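PDB 3QI7: putative transcriptional regulator from Clostridium difficile, which is of unknown function but has a periplasmic-binding-protein-like fold, is probably a lipoprotein and may bind a small ligand such as a sugar. Local coordinates for residues K145-A148 / E149-E153; Y162-T165 / D166-K169; L177-I180 / K181-K185; E217-V220 / K221-G224; G231-E234 / Y235-E238. All blocks are in the same frame, centred on the assembly; numbering follows the deposited sequence. Where two conformers were deposited one is given.

Contact 1. Residues K145-A148 / E149-E153; sequences KVLA and ERSKE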
loop_
_atom_site.group_PDB
_atom_site.type_symbol
_atom_site.label_atom_id
_atom_site.label_comp_id
_atom_site.label_asym_id
_atom_site.label_seq_id
_atom_site.Cartn_x
_atom_site.Cartn_y
_atom_site.Cartn_z
ATOM N N LYS A 145 7.983 -12.214 5.426
ATOM C CA LYS A 145 8.784 -12.404 6.608
ATOM C C LYS A 145 8.105 -11.727 7.791
ATOM O O LYS A 145 7.937 -12.332 8.847
ATOM C CB LYS A 145 10.178 -11.833 6.384
ATOM C CG LYS A 145 11.159 -11.927 7.579
ATOM C CD LYS A 145 12.584 -11.367 7.202
ATOM C CE LYS A 145 13.562 -11.451 8.374
ATOM N NZ LYS A 145 13.209 -10.463 9.404
ATOM N N VAL A 146 7.666 -10.484 7.593
ATOM C CA VAL A 146 7.138 -9.669 8.690
ATOM C C VAL A 146 5.760 -10.172 9.120
ATOM O O VAL A 146 5.438 -10.211 10.308
ATOM C CB VAL A 146 7.109 -8.153 8.313
ATOM C CG1 VAL A 146 6.344 -7.320 9.371
ATOM C CG2 VAL A 146 8.575 -7.590 8.069
ATOM N N LEU A 147 4.967 -10.604 8.162
ATOM C CA LEU A 147 3.635 -11.188 8.468
ATOM C C LEU A 147 3.779 -12.492 9.298
ATOM O O LEU A 147 3.018 -12.742 10.239
ATOM C CB LEU A 147 2.873 -11.431 7.183
ATOM C CG LEU A 147 1.551 -12.204 7.252
ATOM C CD1 LEU A 147 0.529 -11.522 8.178
ATOM C CD2 LEU A 147 1.009 -12.368 5.806
ATOM N N ALA A 148 4.743 -13.331 8.945
ATOM C CA ALA A 148 5.037 -14.555 9.729
ATOM C C ALA A 148 5.455 -14.189 11.157
ATOM O O ALA A 148 4.952 -14.763 12.143
ATOM C CB ALA A 148 6.147 -15.374 9.020
ATOM N N GLU A 149 6.357 -13.225 11.289
ATOM C CA GLU A 149 6.836 -12.801 12.622
ATOM C C GLU A 149 5.706 -12.204 13.462
ATOM O O GLU A 149 5.516 -12.598 14.623
ATOM C CB GLU A 149 7.998 -11.824 12.497
ATOM C CG GLU A 149 9.229 -12.462 11.865
ATOM C CD GLU A 149 10.346 -11.462 11.654
ATOM O OE1 GLU A 149 10.147 -10.299 12.013
ATOM O OE2 GLU A 149 11.421 -11.847 11.121
ATOM N N ARG A 150 4.915 -11.317 12.859
ATOM C CA ARG A 150 3.842 -10.639 13.598
ATOM C C ARG A 150 2.761 -11.617 14.020
ATOM O O ARG A 150 2.185 -11.472 15.116
ATOM C CB ARG A 150 3.270 -9.435 12.805
ATOM C CG ARG A 150 4.223 -8.236 12.801
ATOM C CD ARG A 150 3.758 -7.002 11.958
ATOM N NE ARG A 150 4.845 -6.018 11.909
ATOM C CZ ARG A 150 4.835 -4.869 11.247
ATOM N NH1 ARG A 150 3.756 -4.449 10.584
ATOM N NH2 ARG A 150 5.923 -4.121 11.266
ATOM N N SER A 151 2.487 -12.619 13.173
ATOM C CA SER A 151 1.653 -13.763 13.542
ATOM C C SER A 151 2.170 -14.516 14.800
ATOM O O SER A 151 1.398 -14.778 15.758
ATOM C CB SER A 151 1.553 -14.754 12.342
ATOM O OG SER A 151 0.874 -14.150 11.251
ATOM N N LYS A 152 3.469 -14.848 14.789
ATOM C CA LYS A 152 4.143 -15.509 15.921
ATOM C C LYS A 152 3.971 -14.662 17.199
ATOM O O LYS A 152 3.593 -15.190 18.241
ATOM C CB LYS A 152 5.654 -15.740 15.625
ATOM C CG LYS A 152 6.416 -16.579 16.688
ATOM C CD LYS A 152 6.238 -18.070 16.494
ATOM C CE LYS A 152 6.842 -18.890 17.605
ATOM N NZ LYS A 152 7.050 -20.278 17.119
ATOM N N GLU A 153 4.183 -13.362 17.084
ATOM C CA GLU A 153 4.164 -12.439 18.240
ATOM C C GLU A 153 2.778 -12.350 18.857
ATOM O O GLU A 153 2.630 -12.137 20.065
ATOM C CB GLU A 153 4.664 -11.069 17.860
ATOM C CG GLU A 153 6.130 -11.131 17.432
ATOM C CD GLU A 153 6.628 -9.905 16.675
ATOM O OE1 GLU A 153 5.985 -8.857 16.733
ATOM O OE2 GLU A 153 7.687 -9.981 16.004
#

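Contact 2. Residues Y162-T165 / D166-K169; sequences YAST and DDLK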
loop_
_atom_site.group_PDB
_atom_site.type_symbol
_atom_site.label_atom_id
_atom_site.label_comp_id
_atom_site.label_asym_id
_atom_site.label_seq_id
_atom_site.Cartn_x
_atom_site.Cartn_y
_atom_site.Cartn_z
ATOM N N TYR A 162 -4.250 -19.271 2.408
ATOM C CA TYR A 162 -5.303 -19.611 1.434
ATOM C C TYR A 162 -5.097 -18.786 0.150
ATOM O O TYR A 162 -4.993 -17.570 0.202
ATOM C CB TYR A 162 -6.700 -19.293 2.008
ATOM C CG TYR A 162 -7.181 -20.205 3.097
ATOM C CD1 TYR A 162 -7.565 -21.490 2.817
ATOM C CD2 TYR A 162 -7.298 -19.757 4.417
ATOM C CE1 TYR A 162 -8.003 -22.335 3.820
ATOM C CE2 TYR A 162 -7.739 -20.581 5.415
ATOM C CZ TYR A 162 -8.101 -21.884 5.115
ATOM O OH TYR A 162 -8.549 -22.706 6.121
ATOM N N ALA A 163 -5.096 -19.476 -0.998
ATOM C CA ALA A 163 -4.870 -18.906 -2.331
ATOM C C ALA A 163 -5.205 -19.992 -3.343
ATOM O O ALA A 163 -4.955 -21.170 -3.080
ATOM C CB ALA A 163 -3.396 -18.536 -2.516
ATOM N N SER A 164 -5.756 -19.599 -4.489
ATOM C CA SER A 164 -6.016 -20.532 -5.597
ATOM C C SER A 164 -4.718 -20.814 -6.371
ATOM O O SER A 164 -3.783 -20.042 -6.291
ATOM C CB SER A 164 -7.052 -19.945 -6.556
ATOM O OG SER A 164 -6.482 -18.960 -7.411
ATOM N N THR A 165 -4.681 -21.874 -7.179
ATOM C CA THR A 165 -3.465 -22.137 -7.957
ATOM C C THR A 165 -3.254 -21.068 -9.045
ATOM O O THR A 165 -2.098 -20.742 -9.367
ATOM C CB THR A 165 -3.415 -23.571 -8.483
ATOM O OG1 THR A 165 -4.575 -23.866 -9.247
ATOM C CG2 THR A 165 -3.345 -24.550 -7.317
ATOM N N ASP A 166 -4.349 -20.465 -9.541
ATOM C CA ASP A 166 -4.245 -19.276 -10.392
ATOM C C ASP A 166 -3.635 -18.077 -9.667
ATOM O O ASP A 166 -2.790 -17.379 -10.249
ATOM C CB ASP A 166 -5.584 -18.868 -10.982
ATOM C CG ASP A 166 -6.057 -19.798 -12.123
ATOM O OD1 ASP A 166 -5.304 -20.659 -12.604
ATOM O OD2 ASP A 166 -7.197 -19.648 -12.548
ATOM N N ASP A 167 -4.059 -17.830 -8.419
ATOM C CA ASP A 167 -3.428 -16.786 -7.579
ATOM C C ASP A 167 -1.912 -16.965 -7.467
ATOM O O ASP A 167 -1.169 -15.985 -7.494
ATOM C CB ASP A 167 -3.987 -16.746 -6.136
ATOM C CG ASP A 167 -5.436 -16.304 -6.053
ATOM O OD1 ASP A 167 -5.878 -15.394 -6.813
ATOM O OD2 ASP A 167 -6.141 -16.850 -5.169
ATOM N N LEU A 168 -1.470 -18.206 -7.303
ATOM C CA LEU A 168 -0.043 -18.510 -7.205
ATOM C C LEU A 168 0.785 -18.223 -8.486
ATOM O O LEU A 168 2.023 -18.312 -8.435
ATOM C CB LEU A 168 0.169 -19.958 -6.732
ATOM C CG LEU A 168 -0.397 -20.342 -5.345
ATOM C CD1 LEU A 168 -0.016 -21.767 -4.985
ATOM C CD2 LEU A 168 0.091 -19.406 -4.255
ATOM N N LYS A 169 0.123 -17.901 -9.613
ATOM C CA LYS A 169 0.796 -17.485 -10.856
ATOM C C LYS A 169 1.301 -16.056 -10.738
ATOM O O LYS A 169 2.220 -15.648 -11.448
ATOM C CB LYS A 169 -0.162 -17.548 -12.061
ATOM C CG LYS A 169 -0.753 -18.926 -12.366
ATOM C CD LYS A 169 -1.571 -18.932 -13.685
ATOM C CE LYS A 169 -2.691 -17.879 -13.689
ATOM N NZ LYS A 169 -3.734 -18.146 -14.719
HETATM O O HOH W 1 -3.886 -22.737 -11.758
#

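Contact 3. Residues L177-I180 / K181-K185; sequences LEMI and KETCK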
loop_
_atom_site.group_PDB
_atom_site.type_symbol
_atom_site.label_atom_id
_atom_site.label_comp_id
_atom_site.label_asym_id
_atom_site.label_seq_id
_atom_site.Cartn_x
_atom_site.Cartn_y
_atom_site.Cartn_z
ATOM N N LEU A 177 4.335 -15.912 -0.397
ATOM C CA LEU A 177 4.121 -17.272 0.106
ATOM C C LEU A 177 5.409 -17.999 0.476
ATOM O O LEU A 177 5.509 -18.567 1.566
ATOM C CB LEU A 177 3.319 -18.084 -0.916
ATOM C CG LEU A 177 3.194 -19.596 -0.671
ATOM C CD1 LEU A 177 2.580 -19.887 0.653
ATOM C CD2 LEU A 177 2.349 -20.237 -1.791
ATOM N N GLU A 178 6.381 -18.000 -0.446
ATOM C CA GLU A 178 7.680 -18.635 -0.233
ATOM C C GLU A 178 8.404 -18.100 1.025
ATOM O O GLU A 178 8.968 -18.878 1.812
ATOM C CB GLU A 178 8.574 -18.502 -1.499
ATOM C CG GLU A 178 10.088 -18.800 -1.328
ATOM C CD GLU A 178 10.895 -18.774 -2.661
ATOM O OE1 GLU A 178 10.869 -17.746 -3.373
ATOM O OE2 GLU A 178 11.563 -19.786 -2.998
HETATM N N MSE A 179 8.413 -16.786 1.198
HETATM C CA MSE A 179 9.044 -16.204 2.351
HETATM C C MSE A 179 8.217 -16.416 3.629
HETATM O O MSE A 179 8.805 -16.588 4.687
HETATM C CB MSE A 179 9.380 -14.723 2.130
HETATM C CG MSE A 179 10.214 -14.146 3.246
HETATM SE SE MSE A 179 11.910 -15.112 3.526
HETATM C CE MSE A 179 12.779 -14.623 1.852
ATOM N N ILE A 180 6.881 -16.464 3.556
ATOM C CA ILE A 180 6.123 -16.823 4.767
ATOM C C ILE A 180 6.520 -18.222 5.225
ATOM O O ILE A 180 6.739 -18.445 6.419
ATOM C CB ILE A 180 4.595 -16.775 4.575
ATOM C CG1 ILE A 180 4.142 -15.349 4.364
ATOM C CG2 ILE A 180 3.843 -17.348 5.801
ATOM C CD1 ILE A 180 2.744 -15.236 3.705
ATOM N N LYS A 181 6.625 -19.158 4.271
ATOM C CA LYS A 181 6.923 -20.567 4.579
ATOM C C LYS A 181 8.296 -20.740 5.204
ATOM O O LYS A 181 8.456 -21.482 6.177
ATOM C CB LYS A 181 6.836 -21.434 3.304
ATOM C CG LYS A 181 6.891 -22.922 3.531
ATOM C CD LYS A 181 6.731 -23.699 2.200
ATOM C CE LYS A 181 6.677 -25.204 2.442
ATOM N NZ LYS A 181 6.537 -25.985 1.162
ATOM N N GLU A 182 9.273 -20.051 4.638
ATOM C CA GLU A 182 10.665 -20.125 5.087
ATOM C C GLU A 182 10.776 -19.494 6.464
ATOM O O GLU A 182 11.371 -20.076 7.407
ATOM C CB GLU A 182 11.535 -19.402 4.058
ATOM C CG GLU A 182 13.015 -19.306 4.311
ATOM C CD GLU A 182 13.697 -18.525 3.175
ATOM O OE1 GLU A 182 13.396 -18.829 1.994
ATOM O OE2 GLU A 182 14.494 -17.591 3.459
ATOM N N THR A 183 10.168 -18.325 6.605
ATOM C CA THR A 183 10.194 -17.642 7.883
ATOM C C THR A 183 9.525 -18.489 8.973
ATOM O O THR A 183 10.114 -18.668 10.058
ATOM C CB THR A 183 9.605 -16.218 7.827
ATOM O OG1 THR A 183 10.315 -15.421 6.862
ATOM C CG2 THR A 183 9.733 -15.536 9.221
ATOM N N CYS A 184 8.322 -19.001 8.704
ATOM C CA CYS A 184 7.644 -19.910 9.635
ATOM C C CYS A 184 8.543 -21.088 10.061
ATOM O O CYS A 184 8.544 -21.482 11.220
ATOM C CB CYS A 184 6.329 -20.438 9.042
ATOM S SG CYS A 184 4.972 -19.283 9.063
ATOM N N LYS A 185 9.292 -21.642 9.110
ATOM C CA LYS A 185 10.238 -22.717 9.405
ATOM C C LYS A 185 11.327 -22.266 10.378
ATOM O O LYS A 185 11.645 -22.992 11.334
ATOM C CB LYS A 185 10.890 -23.277 8.131
ATOM C CG LYS A 185 11.647 -24.609 8.379
ATOM C CD LYS A 185 13.162 -24.541 8.025
ATOM C CE LYS A 185 13.488 -25.082 6.632
ATOM N NZ LYS A 185 13.891 -26.535 6.612
#

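Contact 4. Residues E217-V220 / K221-G224; sequences EKQV and KKYG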
loop_
_atom_site.group_PDB
_atom_site.type_symbol
_atom_site.label_atom_id
_atom_site.label_comp_id
_atom_site.label_asym_id
_atom_site.label_seq_id
_atom_site.Cartn_x
_atom_site.Cartn_y
_atom_site.Cartn_z
ATOM N N GLU A 217 -13.042 -23.952 9.851
ATOM C CA GLU A 217 -13.534 -24.794 10.940
ATOM C C GLU A 217 -12.623 -26.002 11.222
ATOM O O GLU A 217 -12.323 -26.317 12.373
ATOM C CB GLU A 217 -14.962 -25.280 10.651
ATOM C CG GLU A 217 -15.969 -24.144 10.698
ATOM C CD GLU A 217 -17.376 -24.616 10.404
ATOM O OE1 GLU A 217 -17.676 -25.793 10.712
ATOM O OE2 GLU A 217 -18.165 -23.799 9.877
ATOM N N LYS A 218 -12.151 -26.645 10.158
ATOM C CA LYS A 218 -11.277 -27.811 10.287
ATOM C C LYS A 218 -9.954 -27.488 10.941
ATOM O O LYS A 218 -9.450 -28.265 11.779
ATOM C CB LYS A 218 -11.068 -28.497 8.917
ATOM C CG LYS A 218 -12.340 -29.191 8.437
ATOM C CD LYS A 218 -12.087 -30.260 7.376
ATOM C CE LYS A 218 -11.819 -29.670 5.998
ATOM N NZ LYS A 218 -12.013 -30.723 4.956
ATOM N N GLN A 219 -9.387 -26.343 10.560
ATOM C CA GLN A 219 -8.085 -25.939 11.049
ATOM C C GLN A 219 -8.145 -25.577 12.536
ATOM O O GLN A 219 -7.216 -25.895 13.288
ATOM C CB GLN A 219 -7.501 -24.789 10.208
ATOM C CG GLN A 219 -7.371 -25.083 8.685
ATOM C CD GLN A 219 -6.432 -26.214 8.329
ATOM O OE1 GLN A 219 -5.677 -26.698 9.169
ATOM N NE2 GLN A 219 -6.460 -26.631 7.052
ATOM N N VAL A 220 -9.245 -24.951 12.962
ATOM C CA VAL A 220 -9.485 -24.649 14.383
ATOM C C VAL A 220 -9.684 -25.926 15.229
ATOM O O VAL A 220 -9.203 -26.018 16.357
ATOM C CB VAL A 220 -10.696 -23.660 14.554
ATOM C CG1 VAL A 220 -11.082 -23.485 16.039
ATOM C CG2 VAL A 220 -10.365 -22.309 13.921
ATOM N N LYS A 221 -10.362 -26.927 14.684
ATOM C CA LYS A 221 -10.493 -28.209 15.391
ATOM C C LYS A 221 -9.150 -28.908 15.573
ATOM O O LYS A 221 -8.886 -29.520 16.617
ATOM C CB LYS A 221 -11.459 -29.138 14.656
ATOM C CG LYS A 221 -12.896 -28.719 14.828
ATOM C CD LYS A 221 -13.855 -29.667 14.112
ATOM C CE LYS A 221 -15.174 -28.965 13.761
ATOM N NZ LYS A 221 -16.326 -29.831 14.062
ATOM N N LYS A 222 -8.292 -28.779 14.575
ATOM C CA LYS A 222 -6.963 -29.397 14.618
ATOM C C LYS A 222 -6.034 -28.722 15.613
ATOM O O LYS A 222 -5.415 -29.386 16.449
ATOM C CB LYS A 222 -6.309 -29.360 13.245
ATOM C CG LYS A 222 -6.857 -30.359 12.296
ATOM C CD LYS A 222 -6.371 -30.087 10.895
ATOM C CE LYS A 222 -4.848 -29.905 10.859
ATOM N NZ LYS A 222 -4.360 -29.322 9.565
ATOM N N TYR A 223 -5.941 -27.397 15.536
ATOM C CA TYR A 223 -4.993 -26.623 16.342
ATOM C C TYR A 223 -5.555 -25.860 17.531
ATOM O O TYR A 223 -4.792 -25.396 18.374
ATOM C CB TYR A 223 -4.295 -25.626 15.446
ATOM C CG TYR A 223 -3.495 -26.292 14.357
ATOM C CD1 TYR A 223 -2.212 -26.793 14.605
ATOM C CD2 TYR A 223 -3.994 -26.386 13.070
ATOM C CE1 TYR A 223 -1.455 -27.371 13.586
ATOM C CE2 TYR A 223 -3.266 -26.973 12.069
ATOM C CZ TYR A 223 -2.004 -27.471 12.322
ATOM O OH TYR A 223 -1.311 -28.049 11.285
ATOM N N GLY A 224 -6.866 -25.707 17.610
ATOM C CA GLY A 224 -7.429 -24.779 18.585
ATOM C C GLY A 224 -7.440 -23.388 17.957
ATOM O O GLY A 224 -6.958 -23.178 16.822
#

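Contact 5. Residues G231-E234 / Y235-E238; sequences GVNE and YMDE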
loop_
_atom_site.group_PDB
_atom_site.type_symbol
_atom_site.label_atom_id
_atom_site.label_comp_id
_atom_site.label_asym_id
_atom_site.label_seq_id
_atom_site.Cartn_x
_atom_site.Cartn_y
_atom_site.Cartn_z
ATOM N N GLY A 231 -5.497 -14.753 3.869
ATOM C CA GLY A 231 -5.898 -14.915 2.460
ATOM C C GLY A 231 -5.316 -13.822 1.579
ATOM O O GLY A 231 -4.704 -12.838 2.072
ATOM N N VAL A 232 -5.519 -13.968 0.272
ATOM C CA VAL A 232 -4.732 -13.204 -0.695
ATOM C C VAL A 232 -5.512 -12.164 -1.483
ATOM O O VAL A 232 -4.921 -11.467 -2.302
ATOM C CB VAL A 232 -3.894 -14.133 -1.624
ATOM C CG1 VAL A 232 -3.015 -15.094 -0.811
ATOM C CG2 VAL A 232 -4.793 -14.902 -2.613
ATOM N N ASN A 233 -6.812 -12.011 -1.182
ATOM C CA ASN A 233 -7.633 -10.937 -1.761
ATOM C C ASN A 233 -8.763 -10.504 -0.795
ATOM O O ASN A 233 -9.011 -11.145 0.252
ATOM C CB ASN A 233 -8.203 -11.345 -3.141
ATOM C CG ASN A 233 -8.978 -12.658 -3.089
ATOM O OD1 ASN A 233 -9.927 -12.799 -2.304
ATOM N ND2 ASN A 233 -8.558 -13.642 -3.902
ATOM N N GLU A 234 -9.432 -9.419 -1.160
ATOM C CA GLU A 234 -10.373 -8.783 -0.264
ATOM C C GLU A 234 -11.575 -9.687 -0.038
ATOM O O GLU A 234 -12.194 -9.644 1.027
ATOM C CB GLU A 234 -10.847 -7.454 -0.846
ATOM C CG GLU A 234 -9.779 -6.390 -0.940
ATOM C CD GLU A 234 -10.286 -5.106 -1.603
ATOM O OE1 GLU A 234 -11.410 -5.112 -2.169
ATOM O OE2 GLU A 234 -9.566 -4.088 -1.530
ATOM N N TYR A 235 -11.923 -10.482 -1.044
ATOM C CA TYR A 235 -13.076 -11.389 -0.923
ATOM C C TYR A 235 -12.764 -12.450 0.155
ATOM O O TYR A 235 -13.582 -12.705 1.040
ATOM C CB TYR A 235 -13.434 -12.041 -2.266
ATOM C CG TYR A 235 -14.707 -12.868 -2.189
ATOM C CD1 TYR A 235 -15.958 -12.268 -2.318
ATOM C CD2 TYR A 235 -14.661 -14.223 -1.927
ATOM C CE1 TYR A 235 -17.139 -13.015 -2.208
ATOM C CE2 TYR A 235 -15.834 -14.972 -1.813
ATOM C CZ TYR A 235 -17.067 -14.359 -1.954
ATOM O OH TYR A 235 -18.216 -15.112 -1.843
HETATM N N MSE A 236 -11.558 -13.016 0.108
HETATM C CA MSE A 236 -11.096 -13.938 1.158
HETATM C C MSE A 236 -11.026 -13.248 2.506
HETATM O O MSE A 236 -11.421 -13.863 3.520
HETATM C CB MSE A 236 -9.710 -14.549 0.834
HETATM C CG MSE A 236 -9.718 -15.416 -0.363
HETATM SE SE MSE A 236 -8.167 -16.527 -0.365
HETATM C CE MSE A 236 -8.242 -17.122 -2.204
ATOM N N ASP A 237 -10.535 -11.990 2.528
ATOM C CA ASP A 237 -10.394 -11.242 3.771
ATOM C C ASP A 237 -11.757 -11.129 4.463
ATOM O O ASP A 237 -11.870 -11.277 5.686
ATOM C CB ASP A 237 -9.882 -9.814 3.551
ATOM C CG ASP A 237 -8.413 -9.759 3.147
ATOM O OD1 ASP A 237 -7.637 -10.671 3.537
ATOM O OD2 ASP A 237 -8.080 -8.788 2.441
ATOM N N GLU A 238 -12.773 -10.860 3.672
ATOM C CA GLU A 238 -14.127 -10.719 4.204
ATOM C C GLU A 238 -14.640 -11.997 4.897
ATOM O O GLU A 238 -15.155 -11.957 6.037
ATOM C CB GLU A 238 -15.092 -10.289 3.078
ATOM C CG GLU A 238 -16.463 -9.791 3.644
ATOM C CD GLU A 238 -17.463 -9.309 2.570
ATOM O OE1 GLU A 238 -17.638 -9.998 1.527
ATOM O OE2 GLU A 238 -18.090 -8.235 2.775
HETATM O O HOH W 2 -6.172 -12.279 5.392
#

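Contact 1. Residues K145-A148 / E149-E153
Leu147 O is gripped by two donors from one residue: Ser151 N at 3.0 Å and Ser151 OG at 2.8 Å from that oxygen. They arrive on opposite faces of the carbonyl plane, tilted from it by similar amounts, which lets both bonds share one acceptor. The hydroxyl gets there because OG lies beside its own backbone N (chi1 -65°), and in doing so it turns its polar end back along the helix. One turn of the same helix also carries a salt bridge, Lys145 NZ to Glu149 OE2 at 2.8 Å. The lysine chain runs straight out to CE and bends only at its last torsion (chi4 -71°), meeting the carboxylate on the syn side, 25° out of its plane. Val146 and Arg150 lie side by side, pointing the same way, with Val146 CG1 over one guanidinium face, 3.2 Å from Arg150 NE and nearer the rim than the middle. Arg150 NH1 is hydrogen-bonded to Leu366 O of strand 361-370. Such i to i+4 side-chain pairing, with a serine-to-carbonyl bond, is that of an alpha-helix, here helix 140-153, packed on helix 171-186 and strand 228-231 on one side and on strand 361-370 on another.

Contact 2. Residues Y162-T165 / D166-K169
Ser164 and Asp167 exchange two hydrogen bonds. Asp167 OD2 accepts from Ser164 N at 2.9 Å, and Ser164 OG accepts from Asp167 N, also at 2.9 Å; both N-H...acceptor angles are 165°. The serine hydroxyl lies between its backbone N and carbonyl carbon (chi1 78°), the rotamer that brings OG up to the amide three residues on. Asp167 OD2 is met on its anti side, with the donor 28° out of the carboxylate plane. This reciprocal pairing of side chain and main chain resembles a capping box, but it opens a 3-10 turn (167-169) ahead of helix 171-186, in the connection that leads from strand 159-164 into that helix of a beta-alpha-beta crossover. Ser164 O is satisfied too, by Leu168 N at 3.1 Å. Outside the turn, Asn198 OD1 accepts from Asp166 N and forms a weak bond with Ser164 OG. On the outer side of the turn, a water joins Thr165 OG1 to Asp166 OD1, donating to the latter at 2.7 Å. On the apolar flank, Leu168 CD2 rests 4.0 Å from Ala163 CB, while the leucine also touches Leu177 of the helix that follows.

Contact 3. Residues L177-I180 / K181-K185
Leu177 O takes the amide hydrogen of Lys181, the first of four successive i to i+4 bonds across this part of helix 171-186, the helix of the beta-alpha-beta unit formed with strands 159-164 and 191-196. The leucine side chain faces those strands, touching His161, Phe191 and Gln193. At Glu178 the carbonyl accepts from Glu182 N, while the two carboxylates, both on exposed residues, stay apart: Glu178 OE2 lies 5.4 Å from Glu182 OE1, and solvent may screen the like charges. Met179, deposited as selenomethionine, starts away from the following turn, and bends at its second and third torsions (chi2 58°) carry the chain toward it. They bring SE to 3.6 Å from Glu182 OE2 and 3.7 Å from Thr183 OG1, and the chain crosses both side chains at an angle. Its carbonyl is doubly held, by Thr183 N and Thr183 OG1, both 2.9 Å from Met179 O and approaching from opposite faces of the carbonyl plane. The threonine can do this because OG1 sits beside its own backbone N (chi1 -58°). Lys145 of helix 140-153 packs against both Met179 and Thr183. Ile180 points to the buried side, where it meets Phe159, His161 and Phe191. Its carbonyl accepts from Cys184 N with an N-H...acceptor angle of 169°, and its CG2 branch lies 4.0 Å from Cys184 SG.

Contact 4. Residues E217-V220 / K221-G224
Gln219 and Lys222 lie side by side and point the same way, and in the lysine conformer given a tentative hydrogen bond runs from Lys222 NZ to Gln219 OE1 at 3.0 Å. The pair sits at the C-terminal end of helix 203-223, which packs against the three-stranded parallel sheet, Gln219 touching strands 159-164 and 191-196. The helix is followed by Gly224, the first residue to leave helical angles, with positive phi (86°). Each chain needs a bend to make the bond. Gln219 folds at its second torsion, while Lys222 kinks at its third (chi3 50°), bringing the ammonium alongside the amide oxygen. The C=O...N angle is 136°, so the nitrogen reaches the oxygen from one flank and not head-on. The other end of the amide is engaged as well: Gln219 NE2 bonds Asp215 OD2, one turn earlier in the helix. That bond is the main evidence for how the buried amide is turned, and the lysine bond is consistent with it.

Tyr223 presents its ring edge to this glutamine. Gln219 OE1 lies in the ring plane, 3.8 Å from Tyr223 CE2, and the backbone Gln219 O comes to 3.3 Å from Tyr223 CD2 while also accepting from Tyr223 N. On the neighbouring flank Lys221 runs back along the helix, its CG resting 3.5 Å from Glu217 O. The Glu217 carboxylate itself forms a salt bridge to Lys243. At the helix end, Gly224 N donates to Val220 O at 2.7 Å, and Val220 CG1 lies 4.1 Å from Gly224 C.

Contact 5. Residues G231-E234 / Y235-E238
Asn233 OD1 accepts from Met236 N at 2.9 Å, an N-cap bond that opens helix 234-247 just after strand 228-231. The amide hydrogen points almost straight at the oxygen (N-H...O 167°), and the nitrogen lies nearly along the C=O axis of the side chain. With CG set between its backbone N and carbonyl carbon (chi1 55°), the asparagine curls onto the first turn, bringing OD1 to the amide three residues on. Packing is close on the buried side. Met236, a selenomethionine, stretches out beneath the cap, its CG 3.3 Å from Asn233 OD1 and its SE 3.7 Å from Val232 N, a buried amide with no hydrogen-bonding partner in the model. The same SE lies 4.0 Å from Gly231 CA. The chain ends alongside Val232, and both residues lean on strand 159-164. Asp237 is a buried polar residue, its OD2 bonded to Ser255 OG. The outer side is looser: the carboxylate of exposed Glu234 bonds Gln261, and Tyr235 extends toward Lys205 and Lys209 of helix 203-223. Behind the cap, one water bridges strand and helix, accepting from Gly231 N at 3.0 Å and donating to Asp237 OD1 at 2.9 Å.

All five contacts belong to the lobe built on parallel strands 159-164, 191-196 and 228-231. Contacts 1 and 3 lie on adjoining helices, their centres 10 Å apart, with Ala148 CB packed 3.6 Å from Thr183 CG2. Contact 2 meets contact 3 where Leu168 CD2 approaches Leu177 CD2 at 3.4 Å. It also meets contact 5, Asp167 OD2 lying 3.5 Å from Val232 CG2, so the two strand-to-helix turns sit side by side with centres 12 Å apart. Contact 4 is more remote, about 20 Å from contact 5 between centres, yet Tyr162 OH reaches Gln219 CG at 3.7 Å. No bound ligand marks a pocket among these segments.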